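Local structure of putative acetyltransferase Ta0821 (Thermoplasma acidophilum DSM 1728, 3C26) at residues F140-F151 with Y253-Y264. The protein probably transfers acyl groups, as a putative acetyltransferase of the GNAT family whose substrate is not established. Residues are numbered along the deposited sequence; the frame is centred on the assembly and turned at random.
Sequences FHQVEEYPIYTF and YVPASSLTVWEY. With EDO (1,2-ethanediol), chain G; EDO (1,2-ethanediol), chain F; EDO (1,2-ethanediol), chain H.
With CG anti to the carbonyl carbon (chi1 -66°), Trp262 turns its indole against Gln142, its non-hydrogen-bonded partner on the same face of the sheet: Gln142 N lies 3.3 Å above one ring face, and Gln142 CB makes a CH-pi contact 4.0 Å from the centroid of the six-membered ring. Gln142 CG, anti to its backbone N (chi1 -164°), starts an extended chain that carries the amide past the CE2-CZ2 rim of the indole toward Thr260 CB, amide and ring planes 62° apart. Farther along, Tyr264 CB makes a CH-pi contact over the centre of the Phe140 ring, 3.5 Å from its centroid. Replacing Trp262 by an alanine is likely to leave Gln142 CB and Phe140 CB without their aromatic partner and to open a gap beside Val135 and Leu132. Strand 141-151 carries a classic beta bulge, in which Val143 and Glu144 both face Val261: Val261 O accepts from Val143 N at 2.6 Å and, weakly, from Glu144 N at 3.3 Å. Beyond it, Ser258 OG donates a very short 2.5 Å bond to Glu145 OE2. Helix 129-138 packs on Phe140, Thr260 and Trp262; the late strand 258-265 is inserted between 119-125 and 141-153, and 141-153 pairs on its other side with 237-243.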
loop_
_atom_site.group_PDB
_atom_site.type_symbol
_atom_site.label_atom_id
_atom_site.label_comp_id
_atom_site.label_asym_id
_atom_site.label_seq_id
_atom_site.Cartn_x
_atom_site.Cartn_y
_atom_site.Cartn_z
ATOM N N PHE A 140 -22.552 7.901 4.435
ATOM C CA PHE A 140 -21.512 8.135 5.423
ATOM C C PHE A 140 -20.551 9.201 4.871
ATOM O O PHE A 140 -20.429 9.388 3.669
ATOM C CB PHE A 140 -20.695 6.879 5.647
ATOM C CG PHE A 140 -21.391 5.789 6.415
ATOM C CD1 PHE A 140 -22.360 5.016 5.834
ATOM C CD2 PHE A 140 -20.993 5.484 7.704
ATOM C CE1 PHE A 140 -22.951 3.980 6.525
ATOM C CE2 PHE A 140 -21.579 4.443 8.407
ATOM C CZ PHE A 140 -22.585 3.697 7.795
ATOM N N HIS A 141 -19.889 9.892 5.784
ATOM C CA HIS A 141 -18.817 10.833 5.453
ATOM C C HIS A 141 -17.614 10.600 6.347
ATOM O O HIS A 141 -17.754 10.246 7.487
ATOM C CB HIS A 141 -19.286 12.293 5.509
ATOM C CG HIS A 141 -20.127 12.613 6.702
ATOM N ND1 HIS A 141 -21.512 12.622 6.649
ATOM C CD2 HIS A 141 -19.788 12.941 7.976
ATOM C CE1 HIS A 141 -21.985 12.910 7.854
ATOM N NE2 HIS A 141 -20.959 13.118 8.670
ATOM N N GLN A 142 -16.425 10.692 5.774
ATOM C CA GLN A 142 -15.194 10.516 6.541
ATOM C C GLN A 142 -15.010 11.581 7.615
ATOM O O GLN A 142 -15.086 12.769 7.326
ATOM C CB GLN A 142 -13.974 10.552 5.643
ATOM C CG GLN A 142 -12.749 10.000 6.336
ATOM C CD GLN A 142 -11.577 9.823 5.400
ATOM O OE1 GLN A 142 -11.693 9.216 4.342
ATOM N NE2 GLN A 142 -10.441 10.333 5.800
ATOM N N VAL A 143 -14.733 11.155 8.849
ATOM C CA VAL A 143 -14.579 12.117 9.946
ATOM C C VAL A 143 -13.181 12.100 10.552
ATOM O O VAL A 143 -12.760 13.041 11.241
ATOM C CB VAL A 143 -15.656 11.878 11.086
ATOM C CG1 VAL A 143 -17.082 12.071 10.562
ATOM C CG2 VAL A 143 -15.515 10.476 11.723
ATOM N N GLU A 144 -12.461 11.014 10.338
ATOM C CA GLU A 144 -11.095 10.936 10.847
ATOM C C GLU A 144 -10.235 9.942 10.069
ATOM O O GLU A 144 -10.738 9.098 9.318
ATOM C CB GLU A 144 -11.114 10.659 12.375
ATOM C CG GLU A 144 -9.752 10.780 13.169
ATOM C CD GLU A 144 -8.978 12.076 12.977
ATOM O OE1 GLU A 144 -8.246 12.260 11.966
ATOM O OE2 GLU A 144 -9.124 12.963 13.843
ATOM N N GLU A 145 -8.927 10.019 10.287
ATOM C CA GLU A 145 -8.025 9.106 9.594
ATOM C C GLU A 145 -6.776 8.833 10.419
ATOM O O GLU A 145 -6.227 9.748 11.045
ATOM C CB GLU A 145 -7.705 9.738 8.218
ATOM C CG GLU A 145 -6.415 9.411 7.619
ATOM C CD GLU A 145 -6.353 9.808 6.156
ATOM O OE1 GLU A 145 -6.466 11.010 5.812
ATOM O OE2 GLU A 145 -6.198 8.906 5.346
ATOM N N TYR A 146 -6.357 7.561 10.426
ATOM C CA TYR A 146 -5.181 7.073 11.178
ATOM C C TYR A 146 -4.164 6.380 10.278
ATOM O O TYR A 146 -4.249 5.164 10.056
ATOM C CB TYR A 146 -5.563 6.076 12.299
ATOM C CG TYR A 146 -6.240 6.709 13.477
ATOM C CD1 TYR A 146 -7.511 7.263 13.352
ATOM C CD2 TYR A 146 -5.624 6.765 14.718
ATOM C CE1 TYR A 146 -8.140 7.885 14.431
ATOM C CE2 TYR A 146 -6.251 7.376 15.816
ATOM C CZ TYR A 146 -7.503 7.927 15.659
ATOM O OH TYR A 146 -8.119 8.506 16.723
ATOM N N PRO A 147 -3.184 7.140 9.757
ATOM C CA PRO A 147 -2.113 6.536 8.988
ATOM C C PRO A 147 -1.473 5.388 9.757
ATOM O O PRO A 147 -1.376 5.435 10.972
ATOM C CB PRO A 147 -1.120 7.684 8.808
ATOM C CG PRO A 147 -1.862 8.854 8.899
ATOM C CD PRO A 147 -3.048 8.603 9.803
ATOM N N ILE A 148 -1.072 4.354 9.023
ATOM C CA ILE A 148 -0.565 3.090 9.598
ATOM C C ILE A 148 0.935 2.895 9.401
ATOM O O ILE A 148 1.418 2.985 8.303
ATOM C CB ILE A 148 -1.249 1.913 8.924
ATOM C CG1 ILE A 148 -2.780 1.928 9.149
ATOM C CG2 ILE A 148 -0.656 0.593 9.450
ATOM C CD1 ILE A 148 -3.574 0.893 8.285
ATOM N N TYR A 149 1.648 2.620 10.480
ATOM C CA TYR A 149 3.113 2.430 10.490
ATOM C C TYR A 149 3.418 1.103 11.081
ATOM O O TYR A 149 3.113 0.861 12.240
ATOM C CB TYR A 149 3.802 3.508 11.345
ATOM C CG TYR A 149 3.400 4.890 10.941
ATOM C CD1 TYR A 149 2.194 5.432 11.368
ATOM C CD2 TYR A 149 4.189 5.635 10.052
ATOM C CE1 TYR A 149 1.785 6.707 10.955
ATOM C CE2 TYR A 149 3.791 6.868 9.637
ATOM C CZ TYR A 149 2.590 7.418 10.114
ATOM O OH TYR A 149 2.192 8.669 9.677
ATOM N N THR A 150 4.004 0.225 10.275
ATOM C CA THR A 150 4.306 -1.125 10.701
ATOM C C THR A 150 5.792 -1.308 10.857
ATOM O O THR A 150 6.584 -0.922 10.008
ATOM C CB THR A 150 3.744 -2.236 9.747
ATOM O OG1 THR A 150 2.330 -2.103 9.556
ATOM C CG2 THR A 150 3.987 -3.624 10.336
ATOM N N PHE A 151 6.148 -1.925 11.974
ATOM C CA PHE A 151 7.535 -2.138 12.362
ATOM C C PHE A 151 7.818 -3.577 12.646
ATOM O O PHE A 151 6.946 -4.368 13.029
ATOM C CB PHE A 151 7.898 -1.285 13.586
ATOM C CG PHE A 151 7.926 0.185 13.293
ATOM C CD1 PHE A 151 9.072 0.782 12.836
ATOM C CD2 PHE A 151 6.777 0.951 13.404
ATOM C CE1 PHE A 151 9.084 2.132 12.503
ATOM C CE2 PHE A 151 6.773 2.321 13.063
ATOM C CZ PHE A 151 7.918 2.901 12.629
ATOM N N TYR A 253 8.358 9.225 8.444
ATOM C CA TYR A 253 7.923 8.200 7.512
ATOM C C TYR A 253 6.612 8.633 6.932
ATOM O O TYR A 253 5.771 9.179 7.625
ATOM C CB TYR A 253 7.675 6.873 8.212
ATOM C CG TYR A 253 8.349 6.758 9.527
ATOM C CD1 TYR A 253 7.721 7.225 10.679
ATOM C CD2 TYR A 253 9.612 6.215 9.639
ATOM C CE1 TYR A 253 8.321 7.157 11.901
ATOM C CE2 TYR A 253 10.227 6.137 10.887
ATOM C CZ TYR A 253 9.568 6.607 12.006
ATOM O OH TYR A 253 10.161 6.541 13.249
ATOM N N VAL A 254 6.462 8.391 5.642
ATOM C CA VAL A 254 5.215 8.613 4.950
ATOM C C VAL A 254 4.510 7.258 4.753
ATOM O O VAL A 254 4.993 6.421 3.997
ATOM C CB VAL A 254 5.469 9.215 3.597
ATOM C CG1 VAL A 254 4.168 9.370 2.818
ATOM C CG2 VAL A 254 6.204 10.535 3.745
ATOM N N PRO A 255 3.356 7.040 5.420
ATOM C CA PRO A 255 2.685 5.767 5.248
ATOM C C PRO A 255 1.996 5.631 3.893
ATOM O O PRO A 255 1.618 6.608 3.262
ATOM C CB PRO A 255 1.650 5.794 6.361
ATOM C CG PRO A 255 1.194 7.248 6.319
ATOM C CD PRO A 255 2.452 8.044 6.026
ATOM N N ALA A 256 1.867 4.395 3.470
ATOM C CA ALA A 256 1.234 4.057 2.219
ATOM C C ALA A 256 -0.258 3.959 2.419
ATOM O O ALA A 256 -1.033 4.126 1.483
ATOM C CB ALA A 256 1.762 2.758 1.692
ATOM N N SER A 257 -0.676 3.763 3.648
ATOM C CA SER A 257 -2.084 3.646 3.869
ATOM C C SER A 257 -2.528 4.068 5.246
ATOM O O SER A 257 -1.732 4.322 6.121
ATOM C CB SER A 257 -2.536 2.206 3.605
ATOM O OG SER A 257 -2.149 1.351 4.666
ATOM N N SER A 258 -3.834 4.142 5.381
ATOM C CA SER A 258 -4.465 4.584 6.613
ATOM C C SER A 258 -5.769 3.857 6.944
ATOM O O SER A 258 -6.398 3.198 6.100
ATOM C CB SER A 258 -4.715 6.104 6.601
ATOM O OG SER A 258 -5.825 6.519 5.819
ATOM N N LEU A 259 -6.102 3.934 8.220
ATOM C CA LEU A 259 -7.404 3.475 8.718
ATOM C C LEU A 259 -8.309 4.687 8.874
ATOM O O LEU A 259 -8.113 5.544 9.727
ATOM C CB LEU A 259 -7.306 2.726 10.048
ATOM C CG LEU A 259 -8.620 2.031 10.441
ATOM C CD1 LEU A 259 -8.916 0.904 9.442
ATOM C CD2 LEU A 259 -8.557 1.501 11.857
ATOM N N THR A 260 -9.331 4.724 8.050
ATOM C CA THR A 260 -10.238 5.848 8.016
ATOM C C THR A 260 -11.498 5.548 8.771
ATOM O O THR A 260 -11.922 4.391 8.842
ATOM C CB THR A 260 -10.594 6.226 6.533
ATOM O OG1 THR A 260 -11.435 5.226 5.944
ATOM C CG2 THR A 260 -9.313 6.420 5.673
ATOM N N VAL A 261 -12.059 6.615 9.342
ATOM C CA VAL A 261 -13.333 6.588 10.089
ATOM C C VAL A 261 -14.436 7.382 9.383
ATOM O O VAL A 261 -14.325 8.570 9.081
ATOM C CB VAL A 261 -13.162 7.095 11.578
ATOM C CG1 VAL A 261 -14.466 6.929 12.398
ATOM C CG2 VAL A 261 -12.000 6.412 12.223
ATOM N N TRP A 262 -15.504 6.645 9.114
ATOM C CA TRP A 262 -16.740 7.139 8.501
ATOM C C TRP A 262 -17.917 7.171 9.480
ATOM O O TRP A 262 -18.060 6.317 10.355
ATOM C CB TRP A 262 -17.068 6.283 7.282
ATOM C CG TRP A 262 -16.044 6.452 6.185
ATOM C CD1 TRP A 262 -14.753 6.007 6.214
ATOM C CD2 TRP A 262 -16.197 7.151 4.934
ATOM N NE1 TRP A 262 -14.097 6.359 5.055
ATOM C CE2 TRP A 262 -14.952 7.070 4.256
ATOM C CE3 TRP A 262 -17.258 7.820 4.313
ATOM C CZ2 TRP A 262 -14.752 7.613 2.996
ATOM C CZ3 TRP A 262 -17.052 8.389 3.060
ATOM C CH2 TRP A 262 -15.810 8.287 2.411
ATOM N N GLU A 263 -18.733 8.195 9.326
ATOM C CA GLU A 263 -19.921 8.384 10.110
ATOM C C GLU A 263 -21.167 8.716 9.281
ATOM O O GLU A 263 -21.150 9.442 8.256
ATOM C CB GLU A 263 -19.663 9.448 11.223
ATOM C CG GLU A 263 -20.808 9.726 12.163
ATOM C CD GLU A 263 -20.425 10.802 13.189
ATOM O OE1 GLU A 263 -19.551 10.521 14.020
ATOM O OE2 GLU A 263 -20.946 11.942 13.120
ATOM N N TYR A 264 -22.227 8.064 9.729
ATOM C CA TYR A 264 -23.591 8.164 9.222
ATOM C C TYR A 264 -24.479 8.789 10.326
ATOM O O TYR A 264 -24.446 8.399 11.510
ATOM C CB TYR A 264 -24.128 6.795 8.872
ATOM C CG TYR A 264 -25.569 6.783 8.362
ATOM C CD1 TYR A 264 -26.647 6.912 9.246
ATOM C CD2 TYR A 264 -25.845 6.693 6.995
ATOM C CE1 TYR A 264 -27.966 6.909 8.768
ATOM C CE2 TYR A 264 -27.135 6.700 6.521
ATOM C CZ TYR A 264 -28.198 6.801 7.419
ATOM O OH TYR A 264 -29.486 6.840 6.919
HETATM C C1 EDO G . -17.207 12.537 2.978
HETATM O O1 EDO G . -15.980 11.806 2.908
HETATM C C2 EDO G . -17.765 12.816 1.588
HETATM O O2 EDO G . -19.212 12.782 1.608
HETATM C C1 EDO F . -2.056 9.309 4.525
HETATM O O1 EDO F . -3.196 9.670 5.334
HETATM C C2 EDO F . -1.999 7.811 4.207
HETATM O O2 EDO F . -2.675 7.520 2.976
HETATM C C1 EDO H . -2.794 3.487 -0.876
HETATM O O1 EDO H . -2.338 2.378 -0.082
HETATM C C2 EDO H . -4.234 3.807 -0.524
HETATM O O2 EDO H . -4.131 4.376 0.763
HETATM O O HOH W 1 0.824 2.354 5.628
HETATM O O HOH W 2 3.685 10.471 8.429
#